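Local coordinates for endoglucanase E (Clostridium thermocellum, PDB 2WAO), which probably removes acetyl groups from plant cell wall polysaccharides through its C-terminal carbohydrate esterase domain, which also binds cello-oligosaccharides, while the whole enzyme cleaves beta-1,4-glucans, at residues 194-199 / 248-253; 274-279 / 291-296. All coordinates share one frame; numbering follows the deposited sequence.

Interaction 1. Residues 194-199 / 248-253; sequences DRYPYT and RRNYPD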
loop_
_atom_site.group_PDB
_atom_site.type_symbol
_atom_site.label_atom_id
_atom_site.label_comp_id
_atom_site.label_asym_id
_atom_site.label_seq_id
_atom_site.Cartn_x
_atom_site.Cartn_y
_atom_site.Cartn_z
ATOM N N ASP A 194 12.306 -7.952 7.588
ATOM C CA ASP A 194 11.904 -9.355 7.716
ATOM C C ASP A 194 10.655 -9.669 6.889
ATOM O O ASP A 194 10.469 -10.812 6.465
ATOM C CB ASP A 194 11.627 -9.725 9.178
ATOM C CG ASP A 194 12.796 -9.399 10.145
ATOM O OD1 ASP A 194 13.965 -9.654 9.788
ATOM O OD2 ASP A 194 12.521 -8.905 11.301
ATOM N N ARG A 195 9.754 -8.708 6.679
ATOM C CA ARG A 195 8.496 -9.001 5.945
ATOM C C ARG A 195 8.612 -8.666 4.462
ATOM O O ARG A 195 7.940 -9.258 3.617
ATOM C CB ARG A 195 7.342 -8.190 6.558
ATOM C CG ARG A 195 7.104 -8.492 8.084
ATOM C CD ARG A 195 5.673 -8.312 8.406
ATOM N NE ARG A 195 5.249 -8.469 9.800
ATOM C CZ ARG A 195 4.839 -9.629 10.330
ATOM N NH1 ARG A 195 4.903 -10.766 9.630
ATOM N NH2 ARG A 195 4.398 -9.650 11.587
ATOM N N TYR A 196 9.464 -7.678 4.177
ATOM C CA TYR A 196 9.671 -7.149 2.825
ATOM C C TYR A 196 9.904 -8.234 1.732
ATOM O O TYR A 196 9.393 -8.044 0.649
ATOM C CB TYR A 196 10.800 -6.102 2.813
ATOM C CG TYR A 196 11.066 -5.452 1.475
ATOM C CD1 TYR A 196 10.053 -4.778 0.779
ATOM C CD2 TYR A 196 12.342 -5.500 0.898
ATOM C CE1 TYR A 196 10.310 -4.173 -0.477
ATOM C CE2 TYR A 196 12.598 -4.897 -0.321
ATOM C CZ TYR A 196 11.579 -4.213 -0.996
ATOM O OH TYR A 196 11.839 -3.642 -2.250
ATOM N N PRO A 197 10.649 -9.327 2.024
ATOM C CA PRO A 197 10.906 -10.390 1.016
ATOM C C PRO A 197 9.689 -11.227 0.578
ATOM O O PRO A 197 9.823 -12.070 -0.342
ATOM C CB PRO A 197 11.969 -11.294 1.706
ATOM C CG PRO A 197 12.557 -10.416 2.839
ATOM C CD PRO A 197 11.364 -9.623 3.280
ATOM N N TYR A 198 8.541 -11.049 1.242
ATOM C CA TYR A 198 7.429 -12.010 1.084
ATOM C C TYR A 198 6.237 -11.590 0.208
ATOM O O TYR A 198 5.820 -10.424 0.184
ATOM C CB TYR A 198 6.954 -12.552 2.455
ATOM C CG TYR A 198 8.054 -13.346 3.110
ATOM C CD1 TYR A 198 8.319 -14.666 2.717
ATOM C CD2 TYR A 198 8.882 -12.759 4.073
ATOM C CE1 TYR A 198 9.370 -15.382 3.277
ATOM C CE2 TYR A 198 9.916 -13.459 4.656
ATOM C CZ TYR A 198 10.161 -14.783 4.242
ATOM O OH TYR A 198 11.191 -15.518 4.780
ATOM N N THR A 199 5.743 -12.562 -0.541
ATOM C CA THR A 199 4.438 -12.449 -1.212
ATOM C C THR A 199 3.355 -12.598 -0.158
ATOM O O THR A 199 2.447 -11.773 -0.074
ATOM C CB THR A 199 4.254 -13.555 -2.272
ATOM O OG1 THR A 199 5.325 -13.452 -3.213
ATOM C CG2 THR A 199 2.928 -13.380 -2.994
ATOM N N ARG A 248 17.911 -0.925 -3.542
ATOM C CA ARG A 248 18.828 -0.608 -4.639
ATOM C C ARG A 248 19.367 -1.890 -5.322
ATOM O O ARG A 248 19.588 -1.923 -6.569
ATOM C CB ARG A 248 19.951 0.300 -4.082
ATOM C CG ARG A 248 21.072 0.623 -5.077
ATOM C CD ARG A 248 20.604 1.406 -6.306
ATOM N NE ARG A 248 20.158 2.790 -6.044
ATOM C CZ ARG A 248 18.992 3.299 -6.464
ATOM N NH1 ARG A 248 18.105 2.550 -7.131
ATOM N NH2 ARG A 248 18.695 4.573 -6.241
ATOM N N ARG A 249 19.573 -2.927 -4.518
ATOM C CA ARG A 249 20.071 -4.203 -5.065
ATOM C C ARG A 249 18.974 -4.865 -5.912
ATOM O O ARG A 249 19.266 -5.412 -6.982
ATOM C CB ARG A 249 20.565 -5.126 -3.961
ATOM C CG ARG A 249 21.534 -6.203 -4.426
ATOM C CD ARG A 249 22.067 -7.037 -3.258
ATOM N NE ARG A 249 22.397 -6.197 -2.122
ATOM C CZ ARG A 249 21.681 -6.098 -1.002
ATOM N NH1 ARG A 249 20.598 -6.871 -0.815
ATOM N NH2 ARG A 249 22.091 -5.252 -0.064
ATOM N N ASN A 250 17.713 -4.770 -5.475
ATOM C CA ASN A 250 16.574 -5.283 -6.291
ATOM C C ASN A 250 16.327 -4.451 -7.553
ATOM O O ASN A 250 15.992 -4.999 -8.620
ATOM C CB ASN A 250 15.282 -5.269 -5.461
ATOM C CG ASN A 250 15.263 -6.297 -4.324
ATOM O OD1 ASN A 250 15.803 -7.379 -4.447
ATOM N ND2 ASN A 250 14.545 -5.969 -3.234
ATOM N N TYR A 251 16.458 -3.121 -7.423
ATOM C CA TYR A 251 16.097 -2.230 -8.496
ATOM C C TYR A 251 17.218 -1.198 -8.701
ATOM O O TYR A 251 17.164 -0.082 -8.171
ATOM C CB TYR A 251 14.790 -1.470 -8.173
ATOM C CG TYR A 251 13.720 -2.266 -7.478
ATOM C CD1 TYR A 251 13.297 -3.525 -7.957
ATOM C CD2 TYR A 251 13.103 -1.754 -6.355
ATOM C CE1 TYR A 251 12.279 -4.258 -7.256
ATOM C CE2 TYR A 251 12.108 -2.465 -5.678
ATOM C CZ TYR A 251 11.695 -3.686 -6.140
ATOM O OH TYR A 251 10.707 -4.342 -5.416
ATOM N N PRO A 252 18.257 -1.568 -9.444
ATOM C CA PRO A 252 19.440 -0.691 -9.680
ATOM C C PRO A 252 19.099 0.717 -10.188
ATOM O O PRO A 252 19.832 1.656 -9.893
ATOM C CB PRO A 252 20.193 -1.409 -10.825
ATOM C CG PRO A 252 19.747 -2.828 -10.760
ATOM C CD PRO A 252 18.361 -2.859 -10.146
ATOM N N ASP A 253 17.985 0.841 -10.903
ATOM C CA ASP A 253 17.631 2.053 -11.634
ATOM C C ASP A 253 16.498 2.877 -10.960
ATOM O O ASP A 253 16.126 3.936 -11.468
ATOM C CB ASP A 253 17.266 1.721 -13.117
ATOM C CG ASP A 253 18.342 0.832 -13.823
ATOM O OD1 ASP A 253 19.552 1.068 -13.623
ATOM O OD2 ASP A 253 17.989 -0.146 -14.543
#
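Tyr196 and Tyr251 bring their phenol groups together from opposite directions, the two OH atoms 3.4 Å apart. What unites them is the carboxylate of Glu126, on strand 123-129, an inner strand of the parallel sheet: its OE1 hydrogen-bonds both hydroxyls, so a single carboxylate oxygen holds the two phenol ends near each other. Tyr196 gets there because its CG stands anti to the backbone N (chi1 -178°), which sends the ring away from its turn toward helix 233-250, where it also packs on Glu246 and Val247. This buried half is the close-packed one; Tyr251 is wedged there against Phe209 and Pro214, with CB of Asn250 above one face of its ring, offset toward the rim.

The looser half belongs to Asn250, partly exposed at the last helical turn. Its ND2 lies 3.7 Å from CE2 of Tyr196, the amide plane inclined 44° to the ring, an oblique van der Waals approach. Arg248, still helical, reaches Tyr251 O just past the helix end with NH1 at 3.0 Å, bent at the hydrogen (134°). The contact thus joins a type I turn, Arg195 to Tyr198, to the C-terminal end of a helix flanking the parallel sheet of an SGNH (GDSL-like) hydrolase fold.

Interaction 2. Residues 274-279 / 291-296; sequences SYVTEV and VYFVEF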
loop_
_atom_site.group_PDB
_atom_site.type_symbol
_atom_site.label_atom_id
_atom_site.label_comp_id
_atom_site.label_asym_id
_atom_site.label_seq_id
_atom_site.Cartn_x
_atom_site.Cartn_y
_atom_site.Cartn_z
ATOM N N SER A 274 16.023 14.426 11.535
ATOM C CA SER A 274 17.482 14.493 11.546
ATOM C C SER A 274 18.091 13.175 11.000
ATOM O O SER A 274 18.987 13.205 10.170
ATOM C CB SER A 274 17.974 14.752 12.988
ATOM O OG SER A 274 19.387 14.854 13.004
ATOM N N TYR A 275 17.601 12.041 11.488
ATOM C CA TYR A 275 18.205 10.735 11.130
ATOM C C TYR A 275 17.981 10.356 9.655
ATOM O O TYR A 275 18.948 9.980 8.964
ATOM C CB TYR A 275 17.712 9.605 12.043
ATOM C CG TYR A 275 18.020 9.756 13.510
ATOM C CD1 TYR A 275 18.838 10.789 14.000
ATOM C CD2 TYR A 275 17.453 8.868 14.422
ATOM C CE1 TYR A 275 19.070 10.916 15.384
ATOM C CE2 TYR A 275 17.670 9.001 15.790
ATOM C CZ TYR A 275 18.511 10.006 16.245
ATOM O OH TYR A 275 18.700 10.104 17.620
ATOM N N VAL A 276 16.736 10.495 9.165
ATOM C CA VAL A 276 16.394 10.168 7.762
ATOM C C VAL A 276 17.116 11.140 6.806
ATOM O O VAL A 276 17.593 10.717 5.748
ATOM C CB VAL A 276 14.871 10.111 7.539
ATOM C CG1 VAL A 276 14.484 9.844 6.036
ATOM C CG2 VAL A 276 14.229 9.008 8.492
ATOM N N THR A 277 17.219 12.440 7.146
ATOM C CA THR A 277 17.904 13.313 6.192
ATOM C C THR A 277 19.397 12.968 6.205
ATOM O O THR A 277 20.064 13.117 5.180
ATOM C CB THR A 277 17.697 14.836 6.481
ATOM O OG1 THR A 277 18.125 15.097 7.821
ATOM C CG2 THR A 277 16.221 15.265 6.296
ATOM N N GLU A 278 19.922 12.510 7.348
ATOM C CA GLU A 278 21.333 12.067 7.404
ATOM C C GLU A 278 21.530 10.862 6.470
ATOM O O GLU A 278 22.500 10.797 5.706
ATOM C CB GLU A 278 21.760 11.748 8.838
ATOM C CG GLU A 278 23.217 11.312 8.960
ATOM C CD GLU A 278 23.694 11.275 10.421
ATOM O OE1 GLU A 278 23.522 12.301 11.156
ATOM O OE2 GLU A 278 24.211 10.188 10.823
ATOM N N VAL A 279 20.590 9.931 6.527
ATOM C CA VAL A 279 20.601 8.761 5.637
ATOM C C VAL A 279 20.638 9.185 4.169
ATOM O O VAL A 279 21.495 8.716 3.393
ATOM C CB VAL A 279 19.412 7.795 5.956
ATOM C CG1 VAL A 279 19.284 6.770 4.853
ATOM C CG2 VAL A 279 19.610 7.117 7.339
ATOM N N VAL A 291 18.368 9.011 -4.491
ATOM C CA VAL A 291 17.756 8.844 -3.171
ATOM C C VAL A 291 17.427 10.292 -2.736
ATOM O O VAL A 291 18.293 11.203 -2.774
ATOM C CB VAL A 291 18.669 8.214 -2.162
ATOM C CG1 VAL A 291 17.872 7.997 -0.845
ATOM C CG2 VAL A 291 19.069 6.876 -2.667
ATOM N N TYR A 292 16.167 10.487 -2.389
ATOM C CA TYR A 292 15.590 11.815 -2.078
ATOM C C TYR A 292 14.872 11.810 -0.760
ATOM O O TYR A 292 14.422 10.755 -0.270
ATOM C CB TYR A 292 14.581 12.225 -3.132
ATOM C CG TYR A 292 15.051 11.950 -4.555
ATOM C CD1 TYR A 292 16.094 12.696 -5.132
ATOM C CD2 TYR A 292 14.444 10.960 -5.303
ATOM C CE1 TYR A 292 16.511 12.444 -6.485
ATOM C CE2 TYR A 292 14.854 10.673 -6.649
ATOM C CZ TYR A 292 15.905 11.421 -7.197
ATOM O OH TYR A 292 16.275 11.135 -8.491
ATOM N N PHE A 293 14.724 13.012 -0.217
ATOM C CA PHE A 293 13.959 13.220 1.002
ATOM C C PHE A 293 12.620 13.961 0.782
ATOM O O PHE A 293 12.550 14.945 0.009
ATOM C CB PHE A 293 14.799 13.994 2.028
ATOM C CG PHE A 293 14.073 14.237 3.314
ATOM C CD1 PHE A 293 13.811 13.174 4.191
ATOM C CD2 PHE A 293 13.630 15.534 3.653
ATOM C CE1 PHE A 293 13.138 13.359 5.386
ATOM C CE2 PHE A 293 12.942 15.740 4.857
ATOM C CZ PHE A 293 12.684 14.642 5.729
ATOM N N VAL A 294 11.579 13.504 1.474
ATOM C CA VAL A 294 10.269 14.228 1.445
ATOM C C VAL A 294 9.708 14.300 2.845
ATOM O O VAL A 294 9.672 13.299 3.561
ATOM C CB VAL A 294 9.208 13.553 0.513
ATOM C CG1 VAL A 294 7.896 14.377 0.437
ATOM C CG2 VAL A 294 9.792 13.211 -0.874
ATOM N N GLU A 295 9.318 15.500 3.265
ATOM C CA GLU A 295 8.609 15.637 4.550
ATOM C C GLU A 295 7.152 16.053 4.349
ATOM O O GLU A 295 6.865 17.079 3.682
ATOM C CB GLU A 295 9.310 16.612 5.492
ATOM C CG GLU A 295 8.545 16.666 6.841
ATOM C CD GLU A 295 9.255 17.486 7.941
ATOM O OE1 GLU A 295 10.409 17.955 7.689
ATOM O OE2 GLU A 295 8.640 17.604 9.049
ATOM N N PHE A 296 6.234 15.242 4.893
ATOM C CA PHE A 296 4.819 15.620 4.969
ATOM C C PHE A 296 4.638 16.390 6.257
ATOM O O PHE A 296 4.918 15.866 7.346
ATOM C CB PHE A 296 3.928 14.386 4.940
ATOM C CG PHE A 296 4.193 13.466 3.766
ATOM C CD1 PHE A 296 3.796 13.834 2.476
ATOM C CD2 PHE A 296 4.771 12.206 3.969
ATOM C CE1 PHE A 296 3.982 12.972 1.396
ATOM C CE2 PHE A 296 4.970 11.340 2.904
ATOM C CZ PHE A 296 4.580 11.714 1.615
#
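Thr277 lays its methyl group over one face of the Phe293 ring. CG2 lies 3.5 Å from the ring centroid and only 5° off the ring normal, so the methyl meets all six ring carbons at nearly equal distances. This is a well-centred CH-pi contact, and it shows how a threonine on a helix can serve a hydrophobic interface with one branch while its other branch serves the backbone. With chi1 at 56°, OG1 sits between the backbone N and the carbonyl carbon and turns back along the helix, where it hydrogen-bonds Arg273 O, with Ser274 O also close by; the methyl is left to point at the aromatic ring.

Val276, one residue earlier, takes the ring from a different side. Its CG1 reaches the edge, near the ring plane, 3.8 Å from CE1, and the two side chains cross at about a right angle. Face and edge are therefore held by neighbouring residues of a single helical turn, which limits how the ring can tilt or slide. Phe293 itself has CG anti to its backbone N (chi1 -180°), an extension that carries the ring off the strand toward the helix.

The surroundings continue the same layer: Phe293 also packs on Val280 and Val260, and Val276 on Cys258, Val260 and Tyr240. Alongside, Glu295 OE2 forms a salt bridge with Arg273 NH1. Helix 266-285 thus covers strand 291-295, the outermost strand of the parallel sheet, in the beta-alpha-beta crossover from strand 255-260 that is characteristic of alpha/beta hydrolytic folds of the SGNH type.

Overall arrangement
Both contacts lie in the GDSL-like esterase region, their centres about 20 Å apart, and they follow one another along the chain. Interaction 1 is the more deeply buried and lies nearer the middle of the molecule; interaction 2 sits partly buried at the edge of the parallel sheet. Their chemistry follows: tyrosine hydroxyls sharing a glutamate on an inner strand in one, apolar packing between helix and edge strand in the other. They hold different elements, yet they are neighbours, since Arg248 NH2 packs 4.3 Å from Val291 CG2. Helix 233-250 links them further: its end belongs to interaction 1, while its Ile244 packs against Val279 in the helical segment of interaction 2.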